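Local atomic coordinates of glycosyl hydrolase (Bacteroides ovatus, PDB entry 3QC2), a protein that is named a glycosyl hydrolase and probably has the five-bladed beta-propeller fold of its clan. Residues G18-K23 with R356-D361; K7-P12 with L302-F307. All blocks are in the same frame, centred on the assembly; numbering follows the deposited sequence.

Overall arrangement
Both contacts lie on the same side of the chain's centre, about 20 Å from it, with about 12 Å between their own centres. Along the chain their segments alternate: 7-12 and 18-23 precede strand 37-39; segment 302-307 follows strand 298-301; segment 356-361 follows strand 346-352. All four are loops; their contacts tie the two chain ends to each other and to late parts of the beta-propeller. Interaction 1 joins the N-terminal loop to the C-terminal tail beside strand 346-352; interaction 2 lays the N-terminal loop against the segment that leaves the sheet containing 283-290 and 298-301. Asp361 connects them, its backbone reaching segments 7-12 and 302-307 while its carboxylate belongs to interaction 1.

Interaction 1: G18-K23 with R356-D361; sequences GFERPK and RPAKAD
Arg21 and Asp361 form a bidentate salt bridge where the N-terminal and C-terminal loops of the beta-propeller meet beside strand 346-352, where Glu20 is hydrogen-bonded, backbone to backbone, to Val351. From CB of Arg21, CG lies anti to the carbonyl carbon (chi1 -57°), and the chain then runs extended through CD to NE. NE forms a salt bridge to Glu314, the guanidinium packs on Phe307, and the side chain also touches Met310 and Tyr340. The far end of the guanidinium belongs to Asp361: NH1 donates to Asp361 OD1 at 2.9 Å, and NH2 to Asp361 OD2 at 2.8 Å. Both bonds are nearly straight and come in on the syn sides of the oxygens, and the two flat groups lie only 12° from coplanar. The two acidic partners should restrict rotation of the guanidinium. Asp361 OD2 also accepts from the backbone N of Arg308, and OD1 accepts a hydrogen bond from a water that also donates to Phe19 O. At the other end, the side-chain-free Gly18 sits close against the tail. Its N donates to Ala358 O at 2.7 Å, and a second water returns the link, donating to Gly18 O at 2.9 Å and accepting from Ala358 N at 3.2 Å.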
loop_
_atom_site.group_PDB
_atom_site.type_symbol
_atom_site.label_atom_id
_atom_site.label_comp_id
_atom_site.label_asym_id
_atom_site.label_seq_id
_atom_site.Cartn_x
_atom_site.Cartn_y
_atom_site.Cartn_z
ATOM N N GLY A 18 7.846 -14.057 -10.930
ATOM C CA GLY A 18 8.383 -12.690 -10.800
ATOM C C GLY A 18 7.557 -11.609 -11.495
ATOM O O GLY A 18 6.810 -11.887 -12.424
ATOM N N PHE A 19 7.708 -10.374 -11.007
ATOM C CA PHE A 19 7.048 -9.204 -11.568
ATOM C C PHE A 19 8.061 -8.502 -12.449
ATOM O O PHE A 19 9.022 -7.909 -11.963
ATOM C CB PHE A 19 6.566 -8.281 -10.465
ATOM C CG PHE A 19 5.434 -8.846 -9.658
ATOM C CD1 PHE A 19 5.667 -9.790 -8.679
ATOM C CD2 PHE A 19 4.134 -8.426 -9.878
ATOM C CE1 PHE A 19 4.614 -10.311 -7.923
ATOM C CE2 PHE A 19 3.084 -8.938 -9.128
ATOM C CZ PHE A 19 3.331 -9.882 -8.150
ATOM N N GLU A 20 7.847 -8.580 -13.750
ATOM C CA GLU A 20 8.770 -8.017 -14.699
ATOM C C GLU A 20 8.354 -6.602 -15.105
ATOM O O GLU A 20 7.200 -6.350 -15.412
ATOM C CB GLU A 20 8.864 -8.941 -15.923
ATOM C CG GLU A 20 9.970 -8.575 -16.884
ATOM C CD GLU A 20 10.179 -9.626 -17.984
ATOM O OE1 GLU A 20 9.239 -10.449 -18.242
ATOM O OE2 GLU A 20 11.290 -9.622 -18.595
ATOM N N ARG A 21 9.320 -5.692 -15.092
ATOM C CA ARG A 21 9.101 -4.301 -15.464
ATOM C C ARG A 21 9.069 -4.207 -17.010
ATOM O O ARG A 21 10.060 -4.516 -17.658
ATOM C CB ARG A 21 10.234 -3.417 -14.908
ATOM C CG ARG A 21 10.417 -3.496 -13.374
ATOM C CD ARG A 21 11.717 -2.875 -12.960
ATOM N NE ARG A 21 11.982 -2.989 -11.511
ATOM C CZ ARG A 21 12.486 -4.074 -10.903
ATOM N NH1 ARG A 21 12.761 -5.180 -11.596
ATOM N NH2 ARG A 21 12.697 -4.061 -9.588
ATOM N N PRO A 22 7.920 -3.788 -17.599
ATOM C CA PRO A 22 7.875 -3.698 -19.072
ATOM C C PRO A 22 8.815 -2.612 -19.605
ATOM O O PRO A 22 8.966 -1.562 -18.967
ATOM C CB PRO A 22 6.412 -3.341 -19.369
ATOM C CG PRO A 22 5.674 -3.458 -18.038
ATOM C CD PRO A 22 6.681 -3.287 -16.977
ATOM N N LYS A 23 9.449 -2.873 -20.755
ATOM C CA LYS A 23 10.380 -1.912 -21.376
ATOM C C LYS A 23 9.728 -0.558 -21.735
ATOM O O LYS A 23 8.616 -0.512 -22.232
ATOM C CB LYS A 23 11.042 -2.518 -22.648
ATOM C CG LYS A 23 12.409 -3.284 -22.419
ATOM C CD LYS A 23 12.324 -4.429 -21.417
ATOM C CE LYS A 23 13.671 -5.203 -21.325
ATOM N N ARG A 356 3.393 -17.851 -17.526
ATOM C CA ARG A 356 4.782 -17.807 -17.964
ATOM C C ARG A 356 5.595 -17.007 -16.937
ATOM O O ARG A 356 6.138 -15.940 -17.249
ATOM C CB ARG A 356 4.860 -17.166 -19.346
ATOM C CG ARG A 356 6.223 -17.255 -20.029
ATOM C CD ARG A 356 6.198 -16.451 -21.318
ATOM N NE ARG A 356 7.466 -16.518 -22.059
ATOM C CZ ARG A 356 7.773 -17.448 -22.977
ATOM N NH1 ARG A 356 6.913 -18.435 -23.289
ATOM N NH2 ARG A 356 8.953 -17.398 -23.585
ATOM N N PRO A 357 5.679 -17.525 -15.697
ATOM C CA PRO A 357 6.375 -16.812 -14.628
ATOM C C PRO A 357 7.858 -16.500 -14.921
ATOM O O PRO A 357 8.628 -17.392 -15.276
ATOM C CB PRO A 357 6.263 -17.775 -13.428
ATOM C CG PRO A 357 5.154 -18.709 -13.784
ATOM C CD PRO A 357 5.201 -18.848 -15.248
ATOM N N ALA A 358 8.218 -15.231 -14.773
ATOM C CA ALA A 358 9.578 -14.781 -14.941
ATOM C C ALA A 358 10.289 -14.952 -13.616
ATOM O O ALA A 358 9.649 -15.174 -12.586
ATOM C CB ALA A 358 9.601 -13.312 -15.358
ATOM N N LYS A 359 11.615 -14.850 -13.641
ATOM C CA LYS A 359 12.411 -14.929 -12.423
ATOM C C LYS A 359 12.194 -13.663 -11.605
ATOM O O LYS A 359 11.833 -12.619 -12.154
ATOM C CB LYS A 359 13.896 -15.069 -12.752
ATOM C CG LYS A 359 14.263 -16.373 -13.470
ATOM C CD LYS A 359 15.736 -16.380 -13.897
ATOM C CE LYS A 359 16.090 -17.662 -14.648
ATOM N NZ LYS A 359 17.492 -17.619 -15.190
ATOM N N ALA A 360 12.392 -13.758 -10.294
ATOM C CA ALA A 360 12.279 -12.581 -9.419
ATOM C C ALA A 360 13.557 -11.750 -9.584
ATOM O O ALA A 360 14.470 -12.142 -10.328
ATOM C CB ALA A 360 12.102 -12.998 -8.005
ATOM N N ASP A 361 13.623 -10.600 -8.929
ATOM C CA ASP A 361 14.836 -9.789 -8.998
ATOM C C ASP A 361 15.957 -10.638 -8.433
ATOM O O ASP A 361 15.763 -11.330 -7.422
ATOM C CB ASP A 361 14.702 -8.475 -8.204
ATOM C CG ASP A 361 13.869 -7.418 -8.928
ATOM O OD1 ASP A 361 13.668 -7.537 -10.144
ATOM O OD2 ASP A 361 13.445 -6.449 -8.281
HETATM O O HOH W 1 6.059 -12.939 -14.968
HETATM O O HOH W 2 11.272 -8.708 -10.789
#

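Interaction 2: K7-P12 with L302-F307; sequences KENKLP and LDEPFF
Asn9 reaches across to the backbone of Pro305 and Glu304, while Leu11 and Pro12 close on Leu302 and Phe306; together they lay the N-terminal loop over the segment that leaves strand 298-301, at the margin of one beta-propeller sheet. Three residues carry most of the contact: Asn9, Leu302 and Leu11. Asn9 holds CG anti to its backbone N (chi1 -170°), and this torsion places the amide beside Pro305 and Glu304. ND2 donates to Pro305 O at 2.8 Å, close to the amide plane but along a bent path of 137° at the hydrogen, and it also hydrogen-bonds to Asp361 O in the C-terminal tail. OD1 accepts from a water at 2.8 Å that donates in turn to Glu304 O, and it lies alongside Glu304 CB at 3.7 Å. The amide is thus engaged through both of its polar atoms, which is consistent with the orientation modelled. The Glu304 carboxylate itself bends away to Tyr278 and Arg277.

Next to this polar patch the contact is apolar. One branch of Leu11, CD2, meets both Phe306 CB at 3.9 Å and Leu302 CD1 at 4.0 Å. Leu302 and Phe306 also rest on Gln287 of strand 283-290, and Phe306 is backbone hydrogen-bonded to Ala285, so the loop lies on the edge of that sheet. Leu302 divides its two methyls between neighbours. CD1 faces Leu11, while CD2 presses against the Pro12 ring, tighter than usual van der Waals contact, with 3.4 Å to Pro12 CD and 3.6 Å to Pro12 CG.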
loop_
_atom_site.group_PDB
_atom_site.type_symbol
_atom_site.label_atom_id
_atom_site.label_comp_id
_atom_site.label_asym_id
_atom_site.label_seq_id
_atom_site.Cartn_x
_atom_site.Cartn_y
_atom_site.Cartn_z
ATOM N N LYS A 7 23.257 -15.868 -7.644
ATOM C CA LYS A 7 22.309 -14.745 -7.575
ATOM C C LYS A 7 20.853 -15.088 -8.007
ATOM O O LYS A 7 20.009 -14.190 -8.103
ATOM C CB LYS A 7 22.844 -13.551 -8.414
ATOM C CG LYS A 7 23.964 -12.729 -7.738
ATOM C CD LYS A 7 25.269 -13.461 -7.600
ATOM C CE LYS A 7 26.253 -12.654 -6.721
ATOM N NZ LYS A 7 26.487 -11.274 -7.244
ATOM N N GLU A 8 20.567 -16.368 -8.256
ATOM C CA GLU A 8 19.217 -16.782 -8.655
ATOM C C GLU A 8 18.297 -16.711 -7.418
ATOM O O GLU A 8 18.592 -17.310 -6.378
ATOM C CB GLU A 8 19.233 -18.200 -9.252
ATOM C CG GLU A 8 17.921 -18.609 -9.948
ATOM N N ASN A 9 17.195 -15.970 -7.545
ATOM C CA ASN A 9 16.247 -15.765 -6.451
ATOM C C ASN A 9 14.991 -16.619 -6.675
ATOM O O ASN A 9 13.950 -16.117 -7.089
ATOM C CB ASN A 9 15.897 -14.257 -6.364
ATOM C CG ASN A 9 15.099 -13.886 -5.109
ATOM O OD1 ASN A 9 14.936 -14.682 -4.199
ATOM N ND2 ASN A 9 14.627 -12.653 -5.064
ATOM N N LYS A 10 15.115 -17.919 -6.402
ATOM C CA LYS A 10 14.009 -18.873 -6.598
ATOM C C LYS A 10 12.893 -18.618 -5.627
ATOM O O LYS A 10 13.131 -18.428 -4.438
ATOM C CB LYS A 10 14.497 -20.336 -6.436
ATOM C CG LYS A 10 15.476 -20.803 -7.506
ATOM C CD LYS A 10 15.815 -22.304 -7.353
ATOM N N LEU A 11 11.671 -18.613 -6.135
ATOM C CA LEU A 11 10.501 -18.407 -5.313
ATOM C C LEU A 11 9.830 -19.738 -5.015
ATOM O O LEU A 11 9.821 -20.634 -5.862
ATOM C CB LEU A 11 9.487 -17.503 -6.026
ATOM C CG LEU A 11 9.858 -16.041 -6.273
ATOM C CD1 LEU A 11 8.807 -15.383 -7.158
ATOM C CD2 LEU A 11 10.013 -15.282 -4.968
ATOM N N PRO A 12 9.263 -19.876 -3.802
ATOM C CA PRO A 12 8.509 -21.081 -3.499
ATOM C C PRO A 12 7.198 -21.074 -4.326
ATOM O O PRO A 12 6.749 -19.990 -4.769
ATOM C CB PRO A 12 8.229 -20.954 -2.005
ATOM C CG PRO A 12 8.258 -19.510 -1.734
ATOM C CD PRO A 12 9.260 -18.924 -2.675
ATOM N N LEU A 302 9.403 -15.034 2.798
ATOM C CA LEU A 302 10.540 -15.141 1.923
ATOM C C LEU A 302 11.764 -14.620 2.667
ATOM O O LEU A 302 11.690 -13.602 3.348
ATOM C CB LEU A 302 10.328 -14.331 0.642
ATOM C CG LEU A 302 9.129 -14.690 -0.233
ATOM C CD1 LEU A 302 9.038 -13.740 -1.395
ATOM C CD2 LEU A 302 9.199 -16.149 -0.732
ATOM N N ASP A 303 12.866 -15.339 2.557
ATOM C CA ASP A 303 14.124 -14.945 3.189
ATOM C C ASP A 303 14.849 -13.845 2.407
ATOM O O ASP A 303 15.701 -13.174 2.943
ATOM C CB ASP A 303 15.039 -16.172 3.356
ATOM C CG ASP A 303 14.494 -17.177 4.373
ATOM O OD1 ASP A 303 13.652 -16.779 5.255
ATOM O OD2 ASP A 303 14.894 -18.353 4.303
ATOM N N GLU A 304 14.494 -13.688 1.135
ATOM C CA GLU A 304 15.078 -12.676 0.255
ATOM C C GLU A 304 13.926 -11.886 -0.361
ATOM O O GLU A 304 12.893 -12.448 -0.635
ATOM C CB GLU A 304 15.868 -13.354 -0.868
ATOM C CG GLU A 304 16.957 -14.303 -0.397
ATOM C CD GLU A 304 18.121 -13.588 0.277
ATOM O OE1 GLU A 304 18.202 -12.346 0.188
ATOM O OE2 GLU A 304 18.965 -14.273 0.887
ATOM N N PRO A 305 14.110 -10.581 -0.580
ATOM C CA PRO A 305 13.037 -9.830 -1.198
ATOM C C PRO A 305 12.832 -10.299 -2.657
ATOM O O PRO A 305 13.801 -10.649 -3.335
ATOM C CB PRO A 305 13.540 -8.392 -1.134
ATOM C CG PRO A 305 15.000 -8.517 -1.165
ATOM C CD PRO A 305 15.323 -9.769 -0.415
ATOM N N PHE A 306 11.579 -10.342 -3.105
ATOM C CA PHE A 306 11.249 -10.800 -4.483
ATOM C C PHE A 306 11.295 -9.663 -5.470
ATOM O O PHE A 306 11.360 -9.891 -6.664
ATOM C CB PHE A 306 9.858 -11.448 -4.531
ATOM C CG PHE A 306 8.720 -10.464 -4.451
ATOM C CD1 PHE A 306 8.201 -10.058 -3.206
ATOM C CD2 PHE A 306 8.144 -9.949 -5.619
ATOM C CE1 PHE A 306 7.132 -9.144 -3.130
ATOM C CE2 PHE A 306 7.087 -9.039 -5.551
ATOM C CZ PHE A 306 6.577 -8.632 -4.294
ATOM N N PHE A 307 11.236 -8.428 -4.955
ATOM C CA PHE A 307 11.256 -7.222 -5.775
ATOM C C PHE A 307 12.020 -6.139 -5.017
ATOM O O PHE A 307 11.723 -5.866 -3.861
ATOM C CB PHE A 307 9.816 -6.773 -6.060
ATOM C CG PHE A 307 9.697 -5.744 -7.143
ATOM C CD1 PHE A 307 9.689 -6.129 -8.485
ATOM C CD2 PHE A 307 9.559 -4.398 -6.837
ATOM C CE1 PHE A 307 9.563 -5.175 -9.519
ATOM C CE2 PHE A 307 9.434 -3.439 -7.865
ATOM C CZ PHE A 307 9.434 -3.855 -9.218
HETATM O O HOH W 3 12.592 -13.963 -2.750
#